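Local coordinates for protein putative L-alanine-DL-glutamate epimerase (Burkholderia xenovorans, PDB 3GO2) that probably acts as a racemase or epimerase of the mandelate racemase/muconate lactonizing enzyme family and binds magnesium, at residues A[115-125]-A[336-347]. Numbering follows the deposited sequence.
Sequences LRDRVPVYWSH and VPNLRIMETDID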
ATOM      1  N   LEU A 115       7.579 -29.801 -24.798  1.00 16.29           N
ATOM      2  CA  LEU A 115       6.416 -30.378 -24.150  1.00 16.96           C
ATOM      3  C   LEU A 115       5.190 -30.299 -25.063  1.00 17.07           C
ATOM      4  O   LEU A 115       4.105 -30.671 -24.663  1.00 16.87           O
ATOM      5  CB  LEU A 115       6.199 -29.813 -22.724  1.00 18.37           C
ATOM      6  CG  LEU A 115       6.201 -28.306 -22.533  1.00 17.80           C
ATOM      7  CD1 LEU A 115       5.044 -27.657 -23.313  1.00 20.41           C
ATOM      8  CD2 LEU A 115       6.072 -27.965 -21.047  1.00 21.16           C
ATOM      9  N   ARG A 116       5.390 -29.839 -26.295  1.00 16.75           N
ATOM     10  CA  ARG A 116       4.402 -29.987 -27.382  1.00 17.61           C
ATOM     11  C   ARG A 116       5.148 -30.045 -28.717  1.00 18.38           C
ATOM     12  O   ARG A 116       6.288 -29.545 -28.803  1.00 18.42           O
ATOM     13  CB  ARG A 116       3.375 -28.839 -27.357  1.00 17.38           C
ATOM     14  CG  ARG A 116       4.013 -27.446 -27.493  1.00 17.31           C
ATOM     15  CD  ARG A 116       2.988 -26.297 -27.410  1.00 16.35           C
ATOM     16  NE  ARG A 116       2.408 -26.170 -26.077  1.00 15.50           N
ATOM     17  CZ  ARG A 116       2.955 -25.488 -25.080  1.00 15.21           C
ATOM     18  NH1 ARG A 116       4.145 -24.900 -25.231  1.00 15.42           N
ATOM     19  NH2 ARG A 116       2.322 -25.417 -23.906  1.00 14.44           N
ATOM     20  N   ASP A 117       4.478 -30.631 -29.728  1.00 19.13           N
ATOM     21  CA  ASP A 117       5.021 -30.895 -31.069  1.00 20.09           C
ATOM     22  C   ASP A 117       4.607 -29.866 -32.090  1.00 18.53           C
ATOM     23  O   ASP A 117       5.189 -29.781 -33.161  1.00 18.80           O
ATOM     24  CB  ASP A 117       4.480 -32.263 -31.608  1.00 21.24           C
ATOM     25  CG  ASP A 117       5.022 -33.441 -30.854  1.00 26.50           C
ATOM     26  OD1 ASP A 117       5.949 -33.280 -30.021  1.00 32.63           O
ATOM     27  OD2 ASP A 117       4.534 -34.554 -31.117  1.00 33.52           O
ATOM     28  N   ARG A 118       3.537 -29.150 -31.784  1.00 18.81           N
ATOM     29  CA  ARG A 118       2.939 -28.185 -32.691  1.00 18.16           C
ATOM     30  C   ARG A 118       2.491 -26.995 -31.867  1.00 18.08           C
ATOM     31  O   ARG A 118       2.139 -27.155 -30.689  1.00 17.71           O
ATOM     32  CB  ARG A 118       1.743 -28.809 -33.401  1.00 19.39           C
ATOM     33  CG  ARG A 118       2.132 -30.048 -34.204  1.00 21.70           C
ATOM     34  CD  ARG A 118       1.098 -30.396 -35.216  1.00 27.80           C
ATOM     35  NE  ARG A 118       1.554 -31.533 -36.011  1.00 30.98           N
ATOM     36  CZ  ARG A 118       0.938 -31.974 -37.101  1.00 35.70           C
ATOM     37  NH1 ARG A 118      -0.151 -31.360 -37.537  1.00 35.22           N
ATOM     38  NH2 ARG A 118       1.434 -33.017 -37.772  1.00 38.66           N
ATOM     39  N   VAL A 119       2.465 -25.820 -32.483  1.00 17.64           N
ATOM     40  CA  VAL A 119       2.182 -24.574 -31.773  1.00 19.00           C
ATOM     41  C   VAL A 119       1.069 -23.812 -32.477  1.00 17.86           C
ATOM     42  O   VAL A 119       1.207 -23.466 -33.644  1.00 17.95           O
ATOM     43  CB  VAL A 119       3.471 -23.680 -31.747  1.00 19.02           C
ATOM     44  CG1 VAL A 119       3.182 -22.347 -31.092  1.00 20.75           C
ATOM     45  CG2 VAL A 119       4.627 -24.402 -31.027  1.00 21.98           C
ATOM     46  N   PRO A 120      -0.045 -23.534 -31.783  1.00 19.17           N
ATOM     47  CA  PRO A 120      -1.051 -22.714 -32.460  1.00 18.79           C
ATOM     48  C   PRO A 120      -0.505 -21.319 -32.706  1.00 18.57           C
ATOM     49  O   PRO A 120       0.197 -20.750 -31.854  1.00 17.64           O
ATOM     50  CB  PRO A 120      -2.222 -22.671 -31.474  1.00 20.70           C
ATOM     51  CG  PRO A 120      -1.985 -23.833 -30.576  1.00 21.54           C
ATOM     52  CD  PRO A 120      -0.499 -23.957 -30.448  1.00 19.89           C
ATOM     53  N   VAL A 121      -0.809 -20.802 -33.891  1.00 16.92           N
ATOM     54  CA  VAL A 121      -0.398 -19.471 -34.269  1.00 16.06           C
ATOM     55  C   VAL A 121      -1.573 -18.555 -34.541  1.00 15.87           C
ATOM     56  O   VAL A 121      -2.731 -18.979 -34.631  1.00 15.51           O
ATOM     57  CB  VAL A 121       0.572 -19.460 -35.488  1.00 16.80           C
ATOM     58  CG1 VAL A 121       1.828 -20.235 -35.161  1.00 15.98           C
ATOM     59  CG2 VAL A 121      -0.100 -19.987 -36.758  1.00 16.20           C
ATOM     60  N   TYR A 122      -1.259 -17.272 -34.622  1.00 14.73           N
ATOM     61  CA  TYR A 122      -2.143 -16.302 -35.257  1.00 14.71           C
ATOM     62  C   TYR A 122      -1.408 -15.669 -36.428  1.00 14.85           C
ATOM     63  O   TYR A 122      -0.187 -15.491 -36.386  1.00 14.15           O
ATOM     64  CB  TYR A 122      -2.662 -15.253 -34.264  1.00 14.05           C
ATOM     65  CG  TYR A 122      -1.686 -14.239 -33.670  1.00 13.96           C
ATOM     66  CD1 TYR A 122      -1.413 -13.034 -34.317  1.00 15.10           C
ATOM     67  CD2 TYR A 122      -1.066 -14.476 -32.450  1.00 13.84           C
ATOM     68  CE1 TYR A 122      -0.551 -12.099 -33.777  1.00 12.89           C
ATOM     69  CE2 TYR A 122      -0.216 -13.528 -31.888  1.00 13.78           C
ATOM     70  CZ  TYR A 122       0.029 -12.346 -32.543  1.00 13.56           C
ATOM     71  OH  TYR A 122       0.893 -11.421 -31.980  1.00 15.19           O
ATOM     72  N   TRP A 123      -2.150 -15.399 -37.497  1.00 14.66           N
ATOM     73  CA  TRP A 123      -1.634 -14.746 -38.675  1.00 15.12           C
ATOM     74  C   TRP A 123      -1.625 -13.245 -38.387  1.00 15.28           C
ATOM     75  O   TRP A 123      -2.688 -12.593 -38.331  1.00 14.90           O
ATOM     76  CB  TRP A 123      -2.522 -15.108 -39.888  1.00 16.52           C
ATOM     77  CG  TRP A 123      -2.232 -14.417 -41.180  1.00 16.25           C
ATOM     78  CD1 TRP A 123      -1.427 -13.331 -41.396  1.00 17.46           C
ATOM     79  CD2 TRP A 123      -2.787 -14.757 -42.463  1.00 17.59           C
ATOM     80  NE1 TRP A 123      -1.458 -12.973 -42.722  1.00 18.01           N
ATOM     81  CE2 TRP A 123      -2.289 -13.830 -43.395  1.00 18.81           C
ATOM     82  CE3 TRP A 123      -3.661 -15.758 -42.900  1.00 20.34           C
ATOM     83  CZ2 TRP A 123      -2.624 -13.879 -44.769  1.00 20.63           C
ATOM     84  CZ3 TRP A 123      -3.991 -15.807 -44.256  1.00 20.52           C
ATOM     85  CH2 TRP A 123      -3.474 -14.878 -45.164  1.00 20.72           C
ATOM     86  N   SER A 124      -0.420 -12.726 -38.189  1.00 14.65           N
ATOM     87  CA  SER A 124      -0.231 -11.337 -37.767  1.00 14.95           C
ATOM     88  C   SER A 124      -0.167 -10.362 -38.931  1.00 15.85           C
ATOM     89  O   SER A 124      -0.030 -10.769 -40.092  1.00 16.36           O
ATOM     90  CB  SER A 124       1.016 -11.260 -36.894  1.00 15.51           C
ATOM     91  OG  SER A 124       1.050 -10.066 -36.125  1.00 14.36           O
ATOM     92  N   HIS A 125      -0.262  -9.069 -38.637  1.00 15.65           N
ATOM     93  CA  HIS A 125      -0.254  -8.035 -39.691  1.00 16.27           C
ATOM     94  C   HIS A 125      -1.195  -8.388 -40.841  1.00 16.26           C
ATOM     95  O   HIS A 125      -0.826  -8.349 -42.045  1.00 16.07           O
ATOM     96  CB  HIS A 125       1.160  -7.802 -40.176  1.00 15.95           C
ATOM     97  CG  HIS A 125       2.083  -7.434 -39.053  1.00 16.46           C
ATOM     98  ND1 HIS A 125       2.887  -8.360 -38.428  1.00 16.92           N
ATOM     99  CD2 HIS A 125       2.237  -6.272 -38.373  1.00 19.32           C
ATOM    100  CE1 HIS A 125       3.531  -7.771 -37.433  1.00 18.30           C
ATOM    101  NE2 HIS A 125       3.160  -6.506 -37.381  1.00 18.40           N
ATOM    102  N   VAL A 336       7.981 -23.892 -23.401  1.00 14.19           N
ATOM    103  CA  VAL A 336       7.296 -23.089 -22.371  1.00 14.75           C
ATOM    104  C   VAL A 336       5.906 -23.644 -22.047  1.00 14.53           C
ATOM    105  O   VAL A 336       5.067 -23.704 -22.938  1.00 15.47           O
ATOM    106  CB  VAL A 336       7.177 -21.633 -22.818  1.00 15.62           C
ATOM    107  CG1 VAL A 336       6.270 -20.874 -21.880  1.00 16.11           C
ATOM    108  CG2 VAL A 336       8.592 -21.002 -22.866  1.00 16.77           C
ATOM    109  N   PRO A 337       5.637 -24.061 -20.778  1.00 14.05           N
ATOM    110  CA  PRO A 337       4.292 -24.580 -20.514  1.00 13.69           C
ATOM    111  C   PRO A 337       3.218 -23.519 -20.664  1.00 13.95           C
ATOM    112  O   PRO A 337       2.166 -23.783 -21.263  1.00 13.42           O
ATOM    113  CB  PRO A 337       4.349 -25.031 -19.044  1.00 15.22           C
ATOM    114  CG  PRO A 337       5.480 -24.273 -18.460  1.00 15.05           C
ATOM    115  CD  PRO A 337       6.484 -24.135 -19.578  1.00 14.41           C
ATOM    116  N   ASN A 338       3.482 -22.333 -20.137  1.00 13.50           N
ATOM    117  CA  ASN A 338       2.488 -21.264 -20.060  1.00 12.82           C
ATOM    118  C   ASN A 338       2.452 -20.430 -21.353  1.00 13.26           C
ATOM    119  O   ASN A 338       2.705 -19.236 -21.345  1.00 13.18           O
ATOM    120  CB  ASN A 338       2.713 -20.393 -18.801  1.00 12.34           C
ATOM    121  CG  ASN A 338       4.146 -19.833 -18.689  1.00 13.07           C
ATOM    122  OD1 ASN A 338       5.118 -20.567 -18.880  1.00 13.71           O
ATOM    123  ND2 ASN A 338       4.267 -18.553 -18.341  1.00 11.99           N
ATOM    124  N   LEU A 339       2.150 -21.100 -22.474  1.00 13.77           N
ATOM    125  CA  LEU A 339       2.168 -20.494 -23.801  1.00 13.13           C
ATOM    126  C   LEU A 339       0.758 -20.120 -24.247  1.00 13.34           C
ATOM    127  O   LEU A 339      -0.109 -20.998 -24.413  1.00 13.66           O
ATOM    128  CB  LEU A 339       2.793 -21.445 -24.828  1.00 14.43           C
ATOM    129  CG  LEU A 339       2.816 -20.972 -26.282  1.00 15.89           C
ATOM    130  CD1 LEU A 339       3.863 -19.872 -26.514  1.00 18.91           C
ATOM    131  CD2 LEU A 339       3.073 -22.167 -27.224  1.00 18.73           C
ATOM    132  N   ARG A 340       0.522 -18.831 -24.469  1.00 12.81           N
ATOM    133  CA  ARG A 340      -0.797 -18.377 -24.908  1.00 12.38           C
ATOM    134  C   ARG A 340      -1.113 -18.775 -26.347  1.00 12.98           C
ATOM    135  O   ARG A 340      -2.201 -19.327 -26.641  1.00 13.84           O
ATOM    136  CB  ARG A 340      -0.934 -16.833 -24.802  1.00 12.24           C
ATOM    137  CG  ARG A 340      -2.339 -16.343 -25.202  1.00 12.16           C
ATOM    138  CD  ARG A 340      -3.358 -16.864 -24.224  1.00 12.81           C
ATOM    139  NE  ARG A 340      -4.744 -16.611 -24.578  1.00 14.62           N
ATOM    140  CZ  ARG A 340      -5.515 -17.432 -25.295  1.00 13.48           C
ATOM    141  NH1 ARG A 340      -5.023 -18.543 -25.836  1.00 12.81           N
ATOM    142  NH2 ARG A 340      -6.779 -17.120 -25.503  1.00 16.50           N
ATOM    143  N   ILE A 341      -0.172 -18.444 -27.226  1.00 13.38           N
ATOM    144  CA  ILE A 341      -0.290 -18.542 -28.691  1.00 13.19           C
ATOM    145  C   ILE A 341       1.034 -18.023 -29.258  1.00 14.29           C
ATOM    146  O   ILE A 341       1.797 -17.400 -28.520  1.00 14.93           O
ATOM    147  CB  ILE A 341      -1.463 -17.693 -29.219  1.00 13.43           C
ATOM    148  CG1 ILE A 341      -1.800 -18.037 -30.663  1.00 13.64           C
ATOM    149  CG2 ILE A 341      -1.182 -16.193 -29.107  1.00 13.09           C
ATOM    150  CD1 ILE A 341      -3.210 -17.558 -31.058  1.00 13.88           C
ATOM    151  N   MET A 342       1.319 -18.274 -30.543  1.00 14.45           N
ATOM    152  CA  MET A 342       2.529 -17.740 -31.199  1.00 15.08           C
ATOM    153  C   MET A 342       2.175 -16.880 -32.416  1.00 15.16           C
ATOM    154  O   MET A 342       1.405 -17.271 -33.285  1.00 15.67           O
ATOM    155  CB  MET A 342       3.528 -18.843 -31.613  1.00 15.47           C
ATOM    156  CG  MET A 342       4.776 -18.330 -32.398  1.00 15.29           C
ATOM    157  SD  MET A 342       6.064 -19.620 -32.478  1.00 10.00           S
ATOM    158  CE  MET A 342       6.861 -19.044 -34.026  1.00 15.24           C
ATOM    159  N   GLU A 343       2.736 -15.684 -32.450  1.00 15.24           N
ATOM    160  CA  GLU A 343       2.626 -14.804 -33.600  1.00 13.84           C
ATOM    161  C   GLU A 343       3.402 -15.326 -34.792  1.00 14.34           C
ATOM    162  O   GLU A 343       4.497 -15.805 -34.644  1.00 14.07           O
ATOM    163  CB  GLU A 343       3.225 -13.432 -33.229  1.00 14.27           C
ATOM    164  CG  GLU A 343       3.061 -12.382 -34.328  1.00 13.25           C
ATOM    165  CD  GLU A 343       3.608 -11.025 -33.941  1.00 15.49           C
ATOM    166  OE1 GLU A 343       4.452 -10.957 -33.014  1.00 15.67           O
ATOM    167  OE2 GLU A 343       3.182 -10.031 -34.572  1.00 17.02           O
ATOM    168  N   THR A 344       2.865 -15.163 -35.995  1.00 13.75           N
ATOM    169  CA  THR A 344       3.698 -15.339 -37.187  1.00 14.00           C
ATOM    170  C   THR A 344       3.096 -14.527 -38.328  1.00 14.06           C
ATOM    171  O   THR A 344       1.891 -14.305 -38.348  1.00 14.15           O
ATOM    172  CB  THR A 344       3.847 -16.837 -37.567  1.00 14.16           C
ATOM    173  OG1 THR A 344       4.966 -17.003 -38.427  1.00 16.54           O
ATOM    174  CG2 THR A 344       2.584 -17.371 -38.248  1.00 13.61           C
ATOM    175  N   ASP A 345       3.929 -14.095 -39.260  1.00 15.04           N
ATOM    176  CA  ASP A 345       3.436 -13.434 -40.482  1.00 15.99           C
ATOM    177  C   ASP A 345       3.297 -14.508 -41.533  1.00 16.80           C
ATOM    178  O   ASP A 345       4.246 -15.252 -41.831  1.00 16.66           O
ATOM    179  CB  ASP A 345       4.410 -12.346 -40.948  1.00 16.29           C
ATOM    180  CG  ASP A 345       4.366 -11.102 -40.074  1.00 17.68           C
ATOM    181  OD1 ASP A 345       3.300 -10.798 -39.490  1.00 19.18           O
ATOM    182  OD2 ASP A 345       5.391 -10.386 -40.002  1.00 19.75           O
ATOM    183  N   ILE A 346       2.109 -14.609 -42.105  1.00 16.33           N
ATOM    184  CA  ILE A 346       1.860 -15.592 -43.151  1.00 16.72           C
ATOM    185  C   ILE A 346       2.144 -14.977 -44.535  1.00 17.46           C
ATOM    186  O   ILE A 346       2.456 -15.711 -45.490  1.00 17.45           O
ATOM    187  CB  ILE A 346       0.428 -16.177 -43.000  1.00 17.09           C
ATOM    188  CG1 ILE A 346       0.333 -17.062 -41.745  1.00 16.41           C
ATOM    189  CG2 ILE A 346       0.018 -16.971 -44.224  1.00 18.07           C
ATOM    190  CD1 ILE A 346       1.356 -18.205 -41.663  1.00 14.46           C
ATOM    191  N   ASP A 347       2.051 -13.652 -44.636  1.00 17.98           N
ATOM    192  CA  ASP A 347       2.484 -12.914 -45.831  1.00 18.75           C
ATOM    193  C   ASP A 347       4.014 -12.898 -45.868  1.00 18.81           C
ATOM    194  O   ASP A 347       4.663 -12.376 -44.946  1.00 19.75           O
ATOM    195  CB  ASP A 347       1.939 -11.491 -45.846  1.00 18.80           C
ATOM    196  CG  ASP A 347       0.413 -11.436 -45.847  1.00 21.11           C
ATOM    197  OD1 ASP A 347      -0.189 -11.813 -46.882  1.00 23.80           O
ATOM    198  OD2 ASP A 347      -0.166 -11.017 -44.805  1.00 22.65           O
TER
HETATM  199  O   HOH W   1       1.385 -11.535 -42.396  1.00 19.06           O
HETATM  200  O   HOH W   2      -1.689  -8.725 -44.483  1.00 21.09           O
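Tyr-122, Trp-123 and Glu-343 bury the most surface where strands 118-123 and 342-344 pair in parallel. Strand 342-344, from the enolase-type C-terminal domain of this family, is outermost in a mixed sheet, with 118-123 between it and 366-368. The backbone ladder runs from Met-342 N on Pro-120 O to Ser-124 N on Thr-344 O, the last at 2.8 Å.

Tyr-122 and Glu-343 share one face of the sheet. With CG set between its own backbone N and carbonyl carbon (chi1 68°), the Tyr-122 ring swings over its neighbour, and CA of Glu-343 makes a CH-pi contact 3.8 Å from the ring centroid, offset toward the rim. The glutamate runs out extended past the phenol, its carboxylate turned only 22° from the ring plane, and Glu-343 OE2 accepts a hydrogen bond from Ser-124 OG at 2.6 Å through its anti lone pair. The Glu-343 side chain lies about 5 Å from a bound magnesium ion, while Tyr-122 OH bonds to Lys-163 NZ.

Trp-123 points to the other face. CB of Ile-346 sits 3.5 Å from the centroid of the five-membered ring of Trp-123, almost on the ring normal, and Trp-123 NE1 donates to Asp-347 OD2 at 3.1 Å, within the indole plane but from above that of the carboxylate. Arg-130 forms a salt bridge with Asp-347 OD1. Beyond the strand, ND1 of His-125 gives a straight bond (165°) to the syn lone pair of Asp-345 OD1, 2.7 Å away.

At the other end, Arg-116 NH1 reaches Val-336 O at 2.7 Å in the guanidinium plane, tying the two loops together.

His-125 and Lys-163 bind 2-oxoglutarate in this protein; the Asp-345 carboxylate probably fixes the rotation of the His-125 ring, and the Tyr-122 phenol probably helps to place Lys-163.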